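Local coordinates for HD domain-containing protein (Aquifex aeolicus, PDB 2HEK) that binds guanosine diphosphate and zinc at separate sites and, as an HD-domain protein, is probably a dGTPase or a related phosphohydrolase, at residues M1-F5 / R14-L20; L22-F28 / L82-L86; K72-L76 / R133-I137. One frame throughout, in Å; residues are numbered along the deposited sequence.

Contact 1. Residues M1-F5 / R14-L20; sequences MIKEF and RVGEAGL. With GDP (guanosine-5'-diphosphate), chain H.
Arg-14 folds its side chain back across the antiparallel neighbour strand, bent at chi3 (57°), and offers one face of its guanidinium to Ile-2, whose CG2 lies 3.4 Å from Arg-14 NH2. Lower on the same side chain, the CG methylenes of Arg-14 and Glu-4 touch at 3.9 Å. The Glu-4 carboxylate stands nearly perpendicular to the guanidinium, without a salt bridge between them; its OE2 pairs instead with Arg-184 of a second subunit. Val-15 makes both backbone hydrogen bonds between residues 1-5 and 14-20: its N donates almost straight (171°) to Lys-3 O at 2.9 Å, and its O accepts from Lys-3 N at 3.0 Å. On the other side of the hairpin from Arg-14, Val-15 CG2 packs 3.7 Å from Phe-5 CE2. Gly-16 is the N-cap of the helix that follows, and its CA makes a bent CA-H...O contact with Met-1 O. One turn into that helix, Leu-20 has CG anti to its N (chi1 -170°), which sends CD2 to Lys-3 CE and CD1 to the edge of the Phe-5 ring. Lys-3, Phe-5 and Leu-20 thus line one wall of a GDP pocket: Lys-3 NZ donates to GDP O1A at 3.0 Å, Phe-5 CE1 lies 3.2 Å from GDP C4 of the guanine, and Leu-20 CD1 approaches GDP N2. The hairpin of strands 2-7 and 11-16 leads directly into helix 17-23, with Phe-5 and Val-15 resting on helix 51-69 and Ala-18 on helix 74-82.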
loop_
_atom_site.group_PDB
_atom_site.type_symbol
_atom_site.label_atom_id
_atom_site.label_comp_id
_atom_site.label_asym_id
_atom_site.label_seq_id
_atom_site.Cartn_x
_atom_site.Cartn_y
_atom_site.Cartn_z
ATOM N N MET A 1 -30.490 -3.836 -10.253
ATOM C CA MET A 1 -30.047 -4.500 -11.521
ATOM C C MET A 1 -28.537 -4.796 -11.524
ATOM O O MET A 1 -28.133 -5.929 -11.774
ATOM C CB MET A 1 -30.451 -3.676 -12.745
ATOM C CG MET A 1 -30.314 -4.412 -14.079
ATOM S SD MET A 1 -28.674 -4.297 -14.842
ATOM C CE MET A 1 -28.464 -2.513 -15.001
ATOM N N ILE A 2 -27.716 -3.772 -11.294
ATOM C CA ILE A 2 -26.327 -3.967 -10.873
ATOM C C ILE A 2 -26.077 -3.077 -9.641
ATOM O O ILE A 2 -26.210 -1.847 -9.725
ATOM C CB ILE A 2 -25.308 -3.687 -12.003
ATOM C CG1 ILE A 2 -25.366 -4.798 -13.055
ATOM C CG2 ILE A 2 -23.900 -3.591 -11.445
ATOM C CD1 ILE A 2 -24.324 -4.705 -14.167
ATOM N N LYS A 3 -25.770 -3.706 -8.501
ATOM C CA LYS A 3 -25.418 -2.986 -7.269
ATOM C C LYS A 3 -23.939 -3.155 -6.959
ATOM O O LYS A 3 -23.355 -4.194 -7.292
ATOM C CB LYS A 3 -26.279 -3.434 -6.086
ATOM C CG LYS A 3 -27.736 -2.936 -6.225
ATOM C CD LYS A 3 -28.427 -2.633 -4.887
ATOM C CE LYS A 3 -29.973 -2.609 -5.047
ATOM N NZ LYS A 3 -30.725 -2.747 -3.739
ATOM N N GLU A 4 -23.352 -2.130 -6.335
ATOM C CA GLU A 4 -21.940 -2.109 -5.950
ATOM C C GLU A 4 -21.828 -2.238 -4.437
ATOM O O GLU A 4 -22.556 -1.549 -3.703
ATOM C CB GLU A 4 -21.322 -0.758 -6.289
ATOM C CG GLU A 4 -20.849 -0.604 -7.652
ATOM C CD GLU A 4 -20.207 0.761 -7.851
ATOM O OE1 GLU A 4 -20.526 1.724 -7.093
ATOM O OE2 GLU A 4 -19.370 0.854 -8.761
ATOM N N PHE A 5 -20.905 -3.086 -3.977
ATOM C CA PHE A 5 -20.658 -3.278 -2.541
ATOM C C PHE A 5 -19.223 -2.896 -2.287
ATOM O O PHE A 5 -18.338 -3.415 -2.962
ATOM C CB PHE A 5 -20.774 -4.747 -2.180
ATOM C CG PHE A 5 -22.178 -5.304 -2.276
ATOM C CD1 PHE A 5 -23.012 -5.311 -1.173
ATOM C CD2 PHE A 5 -22.641 -5.837 -3.477
ATOM C CE1 PHE A 5 -24.301 -5.858 -1.245
ATOM C CE2 PHE A 5 -23.945 -6.361 -3.582
ATOM C CZ PHE A 5 -24.771 -6.370 -2.458
ATOM N N ARG A 14 -19.195 -5.632 -7.973
ATOM C CA ARG A 14 -20.396 -5.353 -8.730
ATOM C C ARG A 14 -21.134 -6.663 -8.870
ATOM O O ARG A 14 -20.547 -7.657 -9.283
ATOM C CB ARG A 14 -20.027 -4.809 -10.114
ATOM C CG ARG A 14 -19.550 -3.364 -10.088
ATOM C CD ARG A 14 -19.164 -2.859 -11.482
ATOM N NE ARG A 14 -20.266 -2.973 -12.458
ATOM C CZ ARG A 14 -21.003 -1.950 -12.889
ATOM N NH1 ARG A 14 -20.776 -0.726 -12.437
ATOM N NH2 ARG A 14 -21.962 -2.145 -13.787
ATOM N N VAL A 15 -22.407 -6.669 -8.509
ATOM C CA VAL A 15 -23.245 -7.849 -8.591
ATOM C C VAL A 15 -24.509 -7.581 -9.444
ATOM O O VAL A 15 -25.186 -6.570 -9.244
ATOM C CB VAL A 15 -23.695 -8.286 -7.172
ATOM C CG1 VAL A 15 -24.487 -9.595 -7.229
ATOM C CG2 VAL A 15 -22.454 -8.476 -6.238
ATOM N N GLY A 16 -24.828 -8.507 -10.356
ATOM C CA GLY A 16 -26.027 -8.442 -11.197
ATOM C C GLY A 16 -27.285 -8.919 -10.496
ATOM O O GLY A 16 -27.261 -9.257 -9.317
ATOM N N GLU A 17 -28.400 -8.970 -11.215
ATOM C CA GLU A 17 -29.670 -9.208 -10.543
ATOM C C GLU A 17 -29.803 -10.609 -9.961
ATOM O O GLU A 17 -30.406 -10.785 -8.902
ATOM C CB GLU A 17 -30.848 -8.924 -11.481
ATOM C CG GLU A 17 -32.210 -9.406 -10.953
ATOM C CD GLU A 17 -32.822 -8.549 -9.824
ATOM O OE1 GLU A 17 -32.261 -8.497 -8.688
ATOM O OE2 GLU A 17 -33.904 -7.960 -10.072
ATOM N N ALA A 18 -29.284 -11.621 -10.654
ATOM C CA ALA A 18 -29.432 -12.978 -10.114
ATOM C C ALA A 18 -28.683 -13.096 -8.781
ATOM O O ALA A 18 -29.211 -13.624 -7.792
ATOM C CB ALA A 18 -28.966 -14.047 -11.131
ATOM N N GLY A 19 -27.467 -12.547 -8.739
ATOM C CA GLY A 19 -26.680 -12.569 -7.509
ATOM C C GLY A 19 -27.332 -11.820 -6.369
ATOM O O GLY A 19 -27.336 -12.313 -5.232
ATOM N N LEU A 20 -27.887 -10.634 -6.651
ATOM C CA LEU A 20 -28.587 -9.856 -5.611
ATOM C C LEU A 20 -29.757 -10.599 -4.985
ATOM O O LEU A 20 -29.958 -10.549 -3.761
ATOM C CB LEU A 20 -29.103 -8.537 -6.185
ATOM C CG LEU A 20 -29.639 -7.521 -5.176
ATOM C CD1 LEU A 20 -28.507 -6.944 -4.341
ATOM C CD2 LEU A 20 -30.402 -6.412 -5.883
HETATM P PB GDP H . -30.742 1.745 -1.984
HETATM O O1B GDP H . -29.931 2.963 -1.579
HETATM O O2B GDP H . -31.919 2.196 -2.830
HETATM O O3B GDP H . -29.877 0.816 -2.819
HETATM O O3A GDP H . -31.296 0.980 -0.659
HETATM P PA GDP H . -30.591 -0.344 -0.037
HETATM O O1A GDP H . -30.542 -1.472 -1.050
HETATM O O2A GDP H . -31.265 -0.820 1.230
HETATM O "O5'" GDP H . -29.107 0.193 0.298
HETATM C "C5'" GDP H . -28.097 -0.655 0.826
HETATM C "C4'" GDP H . -26.847 -0.480 -0.022
HETATM O "O4'" GDP H . -25.764 -1.063 0.698
HETATM C "C3'" GDP H . -26.941 -1.200 -1.369
HETATM O "O3'" GDP H . -26.991 -0.284 -2.474
HETATM C "C2'" GDP H . -25.704 -2.082 -1.436
HETATM O "O2'" GDP H . -24.714 -1.474 -2.267
HETATM C "C1'" GDP H . -25.176 -2.159 -0.006
HETATM N N9 GDP H . -25.497 -3.451 0.681
HETATM C C8 GDP H . -24.754 -4.008 1.664
HETATM N N7 GDP H . -25.270 -5.187 2.106
HETATM C C5 GDP H . -26.387 -5.415 1.387
HETATM C C6 GDP H . -27.425 -6.471 1.324
HETATM O O6 GDP H . -27.387 -7.453 2.075
HETATM N N1 GDP H . -28.419 -6.335 0.436
HETATM C C2 GDP H . -28.523 -5.277 -0.399
HETATM N N2 GDP H . -29.561 -5.207 -1.269
HETATM N N3 GDP H . -27.614 -4.266 -0.399
HETATM C C4 GDP H . -26.541 -4.272 0.452
#

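Contact 2. Residues L22-F28 / L82-L86; sequences LIDSFPF and LLHDL. With GDP (guanosine-5'-diphosphate), chain H.
A single water joins the two backbones, donating to Pro-27 O at 2.7 Å and to Leu-86 O at 2.8 Å; all other meetings between the segments are apolar or CH contacts. Phe-28 is central. With CG anti to N (chi1 -166°), the far end of its ring meets Leu-82, crossing that side chain at about a right angle, and puts CE1, in the ring plane, 3.4 Å from Leu-82 O. CZ meets Leu-82 CD1 at 3.9 Å, while Ile-23 CG1 lies over a face of the ring. Leu-82 CD2 turns to Leu-22 CB, and Leu-86 CD2 packs against Pro-27 O and, more loosely, Pro-27 CB. Residues 83-86 form a type I turn bearing the HD signature, in which Asp-85 is a zinc ligand with His-54 and Asp-161. The facing segment breaks between two helices: Ser-25, N-cap of the second, returns both N and OG to Leu-22 O. Just before it, Asp-24 reads the guanine, its OD1 accepting from GDP N1 at 2.9 Å and more weakly from GDP N2. With an alanine here the carboxylate is gone, which is likely to leave GDP N1 and the more weakly bound N2 without their acceptor.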
loop_
_atom_site.group_PDB
_atom_site.type_symbol
_atom_site.label_atom_id
_atom_site.label_comp_id
_atom_site.label_asym_id
_atom_site.label_seq_id
_atom_site.Cartn_x
_atom_site.Cartn_y
_atom_site.Cartn_z
ATOM N N LEU A 22 -30.104 -13.760 -4.734
ATOM C CA LEU A 22 -29.487 -14.771 -3.861
ATOM C C LEU A 22 -28.910 -14.157 -2.594
ATOM O O LEU A 22 -29.092 -14.682 -1.492
ATOM C CB LEU A 22 -28.421 -15.546 -4.648
ATOM C CG LEU A 22 -28.954 -16.435 -5.787
ATOM C CD1 LEU A 22 -27.822 -16.762 -6.769
ATOM C CD2 LEU A 22 -29.599 -17.726 -5.221
ATOM N N ILE A 23 -28.197 -13.042 -2.744
ATOM C CA ILE A 23 -27.636 -12.353 -1.569
ATOM C C ILE A 23 -28.707 -11.961 -0.540
ATOM O O ILE A 23 -28.514 -12.105 0.676
ATOM C CB ILE A 23 -26.831 -11.133 -2.012
ATOM C CG1 ILE A 23 -25.561 -11.632 -2.675
ATOM C CG2 ILE A 23 -26.512 -10.223 -0.832
ATOM C CD1 ILE A 23 -24.918 -10.594 -3.538
ATOM N N ASP A 24 -29.845 -11.496 -1.036
ATOM C CA ASP A 24 -30.935 -11.083 -0.164
ATOM C C ASP A 24 -31.694 -12.230 0.525
ATOM O O ASP A 24 -32.474 -11.992 1.441
ATOM C CB ASP A 24 -31.870 -10.129 -0.925
ATOM C CG ASP A 24 -31.181 -8.797 -1.267
ATOM O OD1 ASP A 24 -30.377 -8.312 -0.441
ATOM O OD2 ASP A 24 -31.413 -8.247 -2.370
ATOM N N SER A 25 -31.453 -13.470 0.135
ATOM C CA SER A 25 -32.190 -14.601 0.786
ATOM C C SER A 25 -31.666 -14.878 2.174
ATOM O O SER A 25 -30.502 -14.570 2.483
ATOM C CB SER A 25 -32.097 -15.859 -0.067
ATOM O OG SER A 25 -30.775 -16.367 -0.043
ATOM N N PHE A 26 -32.514 -15.444 3.033
ATOM C CA PHE A 26 -32.134 -15.768 4.397
ATOM C C PHE A 26 -30.922 -16.720 4.521
ATOM O O PHE A 26 -30.075 -16.503 5.370
ATOM C CB PHE A 26 -33.345 -16.314 5.181
ATOM C CG PHE A 26 -32.996 -16.904 6.522
ATOM C CD1 PHE A 26 -33.145 -16.151 7.691
ATOM C CD2 PHE A 26 -32.551 -18.217 6.628
ATOM C CE1 PHE A 26 -32.829 -16.702 8.950
ATOM C CE2 PHE A 26 -32.217 -18.774 7.876
ATOM C CZ PHE A 26 -32.354 -18.019 9.035
ATOM N N PRO A 27 -30.849 -17.805 3.717
ATOM C CA PRO A 27 -29.643 -18.660 3.878
ATOM C C PRO A 27 -28.312 -17.950 3.529
ATOM O O PRO A 27 -27.267 -18.287 4.097
ATOM C CB PRO A 27 -29.896 -19.812 2.904
ATOM C CG PRO A 27 -31.431 -19.831 2.738
ATOM C CD PRO A 27 -31.791 -18.368 2.730
ATOM N N PHE A 28 -28.348 -16.985 2.619
ATOM C CA PHE A 28 -27.138 -16.215 2.337
ATOM C C PHE A 28 -26.881 -15.186 3.445
ATOM O O PHE A 28 -25.739 -15.016 3.900
ATOM C CB PHE A 28 -27.160 -15.569 0.943
ATOM C CG PHE A 28 -25.813 -15.066 0.493
ATOM C CD1 PHE A 28 -24.981 -15.872 -0.294
ATOM C CD2 PHE A 28 -25.370 -13.798 0.842
ATOM C CE1 PHE A 28 -23.717 -15.430 -0.689
ATOM C CE2 PHE A 28 -24.108 -13.323 0.410
ATOM C CZ PHE A 28 -23.288 -14.140 -0.351
ATOM N N LEU A 82 -20.339 -17.802 -5.704
ATOM C CA LEU A 82 -21.174 -17.114 -4.706
ATOM C C LEU A 82 -21.799 -18.021 -3.618
ATOM O O LEU A 82 -21.827 -17.654 -2.421
ATOM C CB LEU A 82 -22.259 -16.309 -5.437
ATOM C CG LEU A 82 -23.099 -15.344 -4.580
ATOM C CD1 LEU A 82 -22.244 -14.131 -4.073
ATOM C CD2 LEU A 82 -24.357 -14.850 -5.363
ATOM N N LEU A 83 -22.262 -19.227 -4.004
ATOM C CA LEU A 83 -23.017 -20.065 -3.067
ATOM C C LEU A 83 -22.160 -21.128 -2.398
ATOM O O LEU A 83 -22.659 -21.957 -1.642
ATOM C CB LEU A 83 -24.204 -20.712 -3.806
ATOM C CG LEU A 83 -25.117 -19.691 -4.512
ATOM C CD1 LEU A 83 -26.216 -20.409 -5.262
ATOM C CD2 LEU A 83 -25.736 -18.699 -3.514
ATOM N N HIS A 84 -20.857 -21.084 -2.679
ATOM C CA HIS A 84 -19.923 -22.107 -2.223
ATOM C C HIS A 84 -19.937 -22.363 -0.728
ATOM O O HIS A 84 -19.677 -23.466 -0.305
ATOM C CB HIS A 84 -18.496 -21.753 -2.640
ATOM C CG HIS A 84 -17.525 -22.880 -2.450
ATOM N ND1 HIS A 84 -16.621 -22.917 -1.409
ATOM C CD2 HIS A 84 -17.325 -24.015 -3.161
ATOM C CE1 HIS A 84 -15.901 -24.026 -1.488
ATOM N NE2 HIS A 84 -16.306 -24.707 -2.546
ATOM N N ASP A 85 -20.200 -21.331 0.072
ATOM C CA ASP A 85 -20.213 -21.422 1.532
ATOM C C ASP A 85 -21.597 -21.630 2.203
ATOM O O ASP A 85 -21.686 -21.616 3.439
ATOM C CB ASP A 85 -19.609 -20.122 2.113
ATOM C CG ASP A 85 -18.093 -20.160 2.251
ATOM O OD1 ASP A 85 -17.409 -21.018 1.667
ATOM O OD2 ASP A 85 -17.564 -19.301 2.984
ATOM N N LEU A 86 -22.666 -21.814 1.437
ATOM C CA LEU A 86 -24.012 -21.880 2.045
ATOM C C LEU A 86 -24.147 -22.950 3.122
ATOM O O LEU A 86 -24.894 -22.776 4.094
ATOM C CB LEU A 86 -25.088 -22.092 0.993
ATOM C CG LEU A 86 -25.458 -20.957 0.040
ATOM C CD1 LEU A 86 -26.511 -21.495 -0.942
ATOM C CD2 LEU A 86 -26.047 -19.798 0.803
HETATM P PB GDP H . -30.742 1.745 -1.984
HETATM O O1B GDP H . -29.931 2.963 -1.579
HETATM O O2B GDP H . -31.919 2.196 -2.830
HETATM O O3B GDP H . -29.877 0.816 -2.819
HETATM O O3A GDP H . -31.296 0.980 -0.659
HETATM P PA GDP H . -30.591 -0.344 -0.037
HETATM O O1A GDP H . -30.542 -1.472 -1.050
HETATM O O2A GDP H . -31.265 -0.820 1.230
HETATM O "O5'" GDP H . -29.107 0.193 0.298
HETATM C "C5'" GDP H . -28.097 -0.655 0.826
HETATM C "C4'" GDP H . -26.847 -0.480 -0.022
HETATM O "O4'" GDP H . -25.764 -1.063 0.698
HETATM C "C3'" GDP H . -26.941 -1.200 -1.369
HETATM O "O3'" GDP H . -26.991 -0.284 -2.474
HETATM C "C2'" GDP H . -25.704 -2.082 -1.436
HETATM O "O2'" GDP H . -24.714 -1.474 -2.267
HETATM C "C1'" GDP H . -25.176 -2.159 -0.006
HETATM N N9 GDP H . -25.497 -3.451 0.681
HETATM C C8 GDP H . -24.754 -4.008 1.664
HETATM N N7 GDP H . -25.270 -5.187 2.106
HETATM C C5 GDP H . -26.387 -5.415 1.387
HETATM C C6 GDP H . -27.425 -6.471 1.324
HETATM O O6 GDP H . -27.387 -7.453 2.075
HETATM N N1 GDP H . -28.419 -6.335 0.436
HETATM C C2 GDP H . -28.523 -5.277 -0.399
HETATM N N2 GDP H . -29.561 -5.207 -1.269
HETATM N N3 GDP H . -27.614 -4.266 -0.399
HETATM C C4 GDP H . -26.541 -4.272 0.452
HETATM O O HOH W 1 -26.612 -20.788 4.936
#

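Contact 3. Residues K72-L76 / R133-I137; sequences KEKEL and RLVRI
Helix 128-139 passes the N-terminal end of helix 74-82, the two backbones coming nearest at Leu-76 and Leu-134, whose CA atoms are 6.7 Å apart. Glu-73, the N-cap of helix 74-82 and the centre of an inverse gamma turn, reaches across to Arg-133 in an end-on, two-pronged salt bridge. Arg-133 NH2 donates to Glu-73 OE2 at 2.7 Å and Arg-133 NH1 to Glu-73 OE1 at 2.9 Å, both nearly straight. Each oxygen uses its syn lone pair, and the carboxylate and guanidinium planes are only 6° apart, so the paired bonds fix the rotation of both groups. A bend at chi3 of Arg-133 (70°) turns its two terminal nitrogens to the acid. NH1 is shared with Asp-130 in a second salt bridge, whereas Glu-146 brings a like charge close to Glu-73 OE2; the guanidinium probably offsets this local negative charge. Next to the ion pair, Leu-76 CD2 lies 3.6 Å from Arg-133 NH1, obliquely to the guanidinium, and Leu-76 CD1 packs against Leu-134 CD1 at 3.9 Å. Ile-137, one turn further on, adds a looser contact of its CD1 with Leu-76 CD2 and also rests on helix 145-155. The contact thus joins helices 74-82 and 128-139 within the helical HD domain, the side chain of Ile-137 lying about 13 Å from the bound zinc.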
loop_
_atom_site.group_PDB
_atom_site.type_symbol
_atom_site.label_atom_id
_atom_site.label_comp_id
_atom_site.label_asym_id
_atom_site.label_seq_id
_atom_site.Cartn_x
_atom_site.Cartn_y
_atom_site.Cartn_z
ATOM N N LYS A 72 -17.110 -19.451 -21.331
ATOM C CA LYS A 72 -18.452 -19.325 -21.899
ATOM C C LYS A 72 -19.501 -19.203 -20.790
ATOM O O LYS A 72 -20.292 -18.250 -20.749
ATOM C CB LYS A 72 -18.720 -20.564 -22.782
ATOM C CG LYS A 72 -19.949 -20.520 -23.676
ATOM C CD LYS A 72 -19.883 -21.664 -24.717
ATOM C CE LYS A 72 -21.251 -21.917 -25.382
ATOM N NZ LYS A 72 -21.203 -22.919 -26.515
ATOM N N GLU A 73 -19.481 -20.152 -19.870
ATOM C CA GLU A 73 -20.516 -20.239 -18.850
ATOM C C GLU A 73 -20.149 -19.393 -17.636
ATOM O O GLU A 73 -20.163 -19.885 -16.511
ATOM C CB GLU A 73 -20.706 -21.707 -18.416
ATOM C CG GLU A 73 -21.049 -22.708 -19.571
ATOM C CD GLU A 73 -21.601 -23.990 -18.998
ATOM O OE1 GLU A 73 -22.729 -23.957 -18.449
ATOM O OE2 GLU A 73 -20.889 -25.019 -19.018
ATOM N N LYS A 74 -19.792 -18.141 -17.868
ATOM C CA LYS A 74 -19.318 -17.253 -16.792
ATOM C C LYS A 74 -20.357 -17.062 -15.681
ATOM O O LYS A 74 -20.046 -17.206 -14.493
ATOM C CB LYS A 74 -18.876 -15.909 -17.386
ATOM C CG LYS A 74 -18.463 -14.832 -16.334
ATOM C CD LYS A 74 -17.783 -13.608 -16.985
ATOM C CE LYS A 74 -18.685 -12.893 -17.989
ATOM N NZ LYS A 74 -18.130 -11.526 -18.306
ATOM N N GLU A 75 -21.596 -16.753 -16.037
ATOM C CA GLU A 75 -22.572 -16.441 -14.982
ATOM C C GLU A 75 -22.784 -17.637 -14.072
ATOM O O GLU A 75 -22.885 -17.501 -12.852
ATOM C CB GLU A 75 -23.898 -15.922 -15.551
ATOM C CG GLU A 75 -24.958 -15.610 -14.450
ATOM C CD GLU A 75 -24.591 -14.418 -13.534
ATOM O OE1 GLU A 75 -23.542 -13.732 -13.751
ATOM O OE2 GLU A 75 -25.382 -14.165 -12.607
ATOM N N LEU A 76 -22.790 -18.830 -14.654
ATOM C CA LEU A 76 -23.117 -20.007 -13.856
ATOM C C LEU A 76 -21.994 -20.291 -12.860
ATOM O O LEU A 76 -22.259 -20.639 -11.713
ATOM C CB LEU A 76 -23.344 -21.234 -14.759
ATOM C CG LEU A 76 -23.644 -22.501 -13.975
ATOM C CD1 LEU A 76 -25.055 -22.395 -13.376
ATOM C CD2 LEU A 76 -23.514 -23.721 -14.868
ATOM N N ARG A 133 -25.728 -29.018 -12.204
ATOM C CA ARG A 133 -24.331 -28.787 -12.603
ATOM C C ARG A 133 -23.657 -27.760 -11.679
ATOM O O ARG A 133 -22.538 -27.979 -11.245
ATOM C CB ARG A 133 -24.260 -28.316 -14.063
ATOM C CG ARG A 133 -24.715 -29.417 -15.039
ATOM C CD ARG A 133 -24.788 -28.927 -16.455
ATOM N NE ARG A 133 -23.471 -28.656 -17.058
ATOM C CZ ARG A 133 -23.029 -27.460 -17.449
ATOM N NH1 ARG A 133 -23.756 -26.365 -17.251
ATOM N NH2 ARG A 133 -21.831 -27.358 -18.026
ATOM N N LEU A 134 -24.362 -26.661 -11.377
ATOM C CA LEU A 134 -23.901 -25.696 -10.374
ATOM C C LEU A 134 -23.533 -26.379 -9.049
ATOM O O LEU A 134 -22.488 -26.104 -8.471
ATOM C CB LEU A 134 -24.965 -24.618 -10.133
ATOM C CG LEU A 134 -24.608 -23.483 -9.143
ATOM C CD1 LEU A 134 -25.459 -22.293 -9.498
ATOM C CD2 LEU A 134 -24.900 -23.878 -7.723
ATOM N N VAL A 135 -24.395 -27.257 -8.565
ATOM C CA VAL A 135 -24.115 -27.995 -7.322
ATOM C C VAL A 135 -22.818 -28.825 -7.399
ATOM O O VAL A 135 -21.978 -28.758 -6.512
ATOM C CB VAL A 135 -25.299 -28.891 -6.915
ATOM C CG1 VAL A 135 -24.863 -29.869 -5.805
ATOM C CG2 VAL A 135 -26.473 -28.023 -6.465
ATOM N N ARG A 136 -22.644 -29.587 -8.469
ATOM C CA ARG A 136 -21.429 -30.391 -8.665
ATOM C C ARG A 136 -20.183 -29.523 -8.754
ATOM O O ARG A 136 -19.165 -29.845 -8.173
ATOM C CB ARG A 136 -21.553 -31.252 -9.944
ATOM C CG ARG A 136 -22.470 -32.464 -9.729
ATOM C CD ARG A 136 -22.355 -33.540 -10.834
ATOM N NE ARG A 136 -22.842 -33.065 -12.125
ATOM C CZ ARG A 136 -24.135 -33.107 -12.482
ATOM N NH1 ARG A 136 -25.052 -33.558 -11.645
ATOM N NH2 ARG A 136 -24.508 -32.672 -13.648
ATOM N N ILE A 137 -20.276 -28.454 -9.528
ATOM C CA ILE A 137 -19.196 -27.516 -9.731
ATOM C C ILE A 137 -18.775 -26.924 -8.376
ATOM O O ILE A 137 -17.585 -26.944 -8.013
ATOM C CB ILE A 137 -19.610 -26.434 -10.748
ATOM C CG1 ILE A 137 -19.654 -27.060 -12.147
ATOM C CG2 ILE A 137 -18.632 -25.165 -10.729
ATOM C CD1 ILE A 137 -20.467 -26.292 -13.117
#

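From the N terminus, contact 1 closes the short 2-7/11-16 hairpin and ends before contact 2 opens, though both use helix 17-23 and both touch the same GDP. They also meet directly, Val-15 packing on Ile-23 and Gly-19 on Leu-82. Contact 2 then spans 53 residues, including helix 51-69, to bring the zinc-binding turn back against the N-terminal region. Contact 3 starts inside that span, at residues 72-76, and closes beyond it at 133-137, so contacts 2 and 3 cross, with helix 74-82 leading from one to the other. Ala-18 touches Glu-75, linking contact 1 to contact 3. Contacts 1 and 2 tie the nucleotide-binding hairpin to the zinc-binding turn, contact 3 helix 74-82 to helix 128-139.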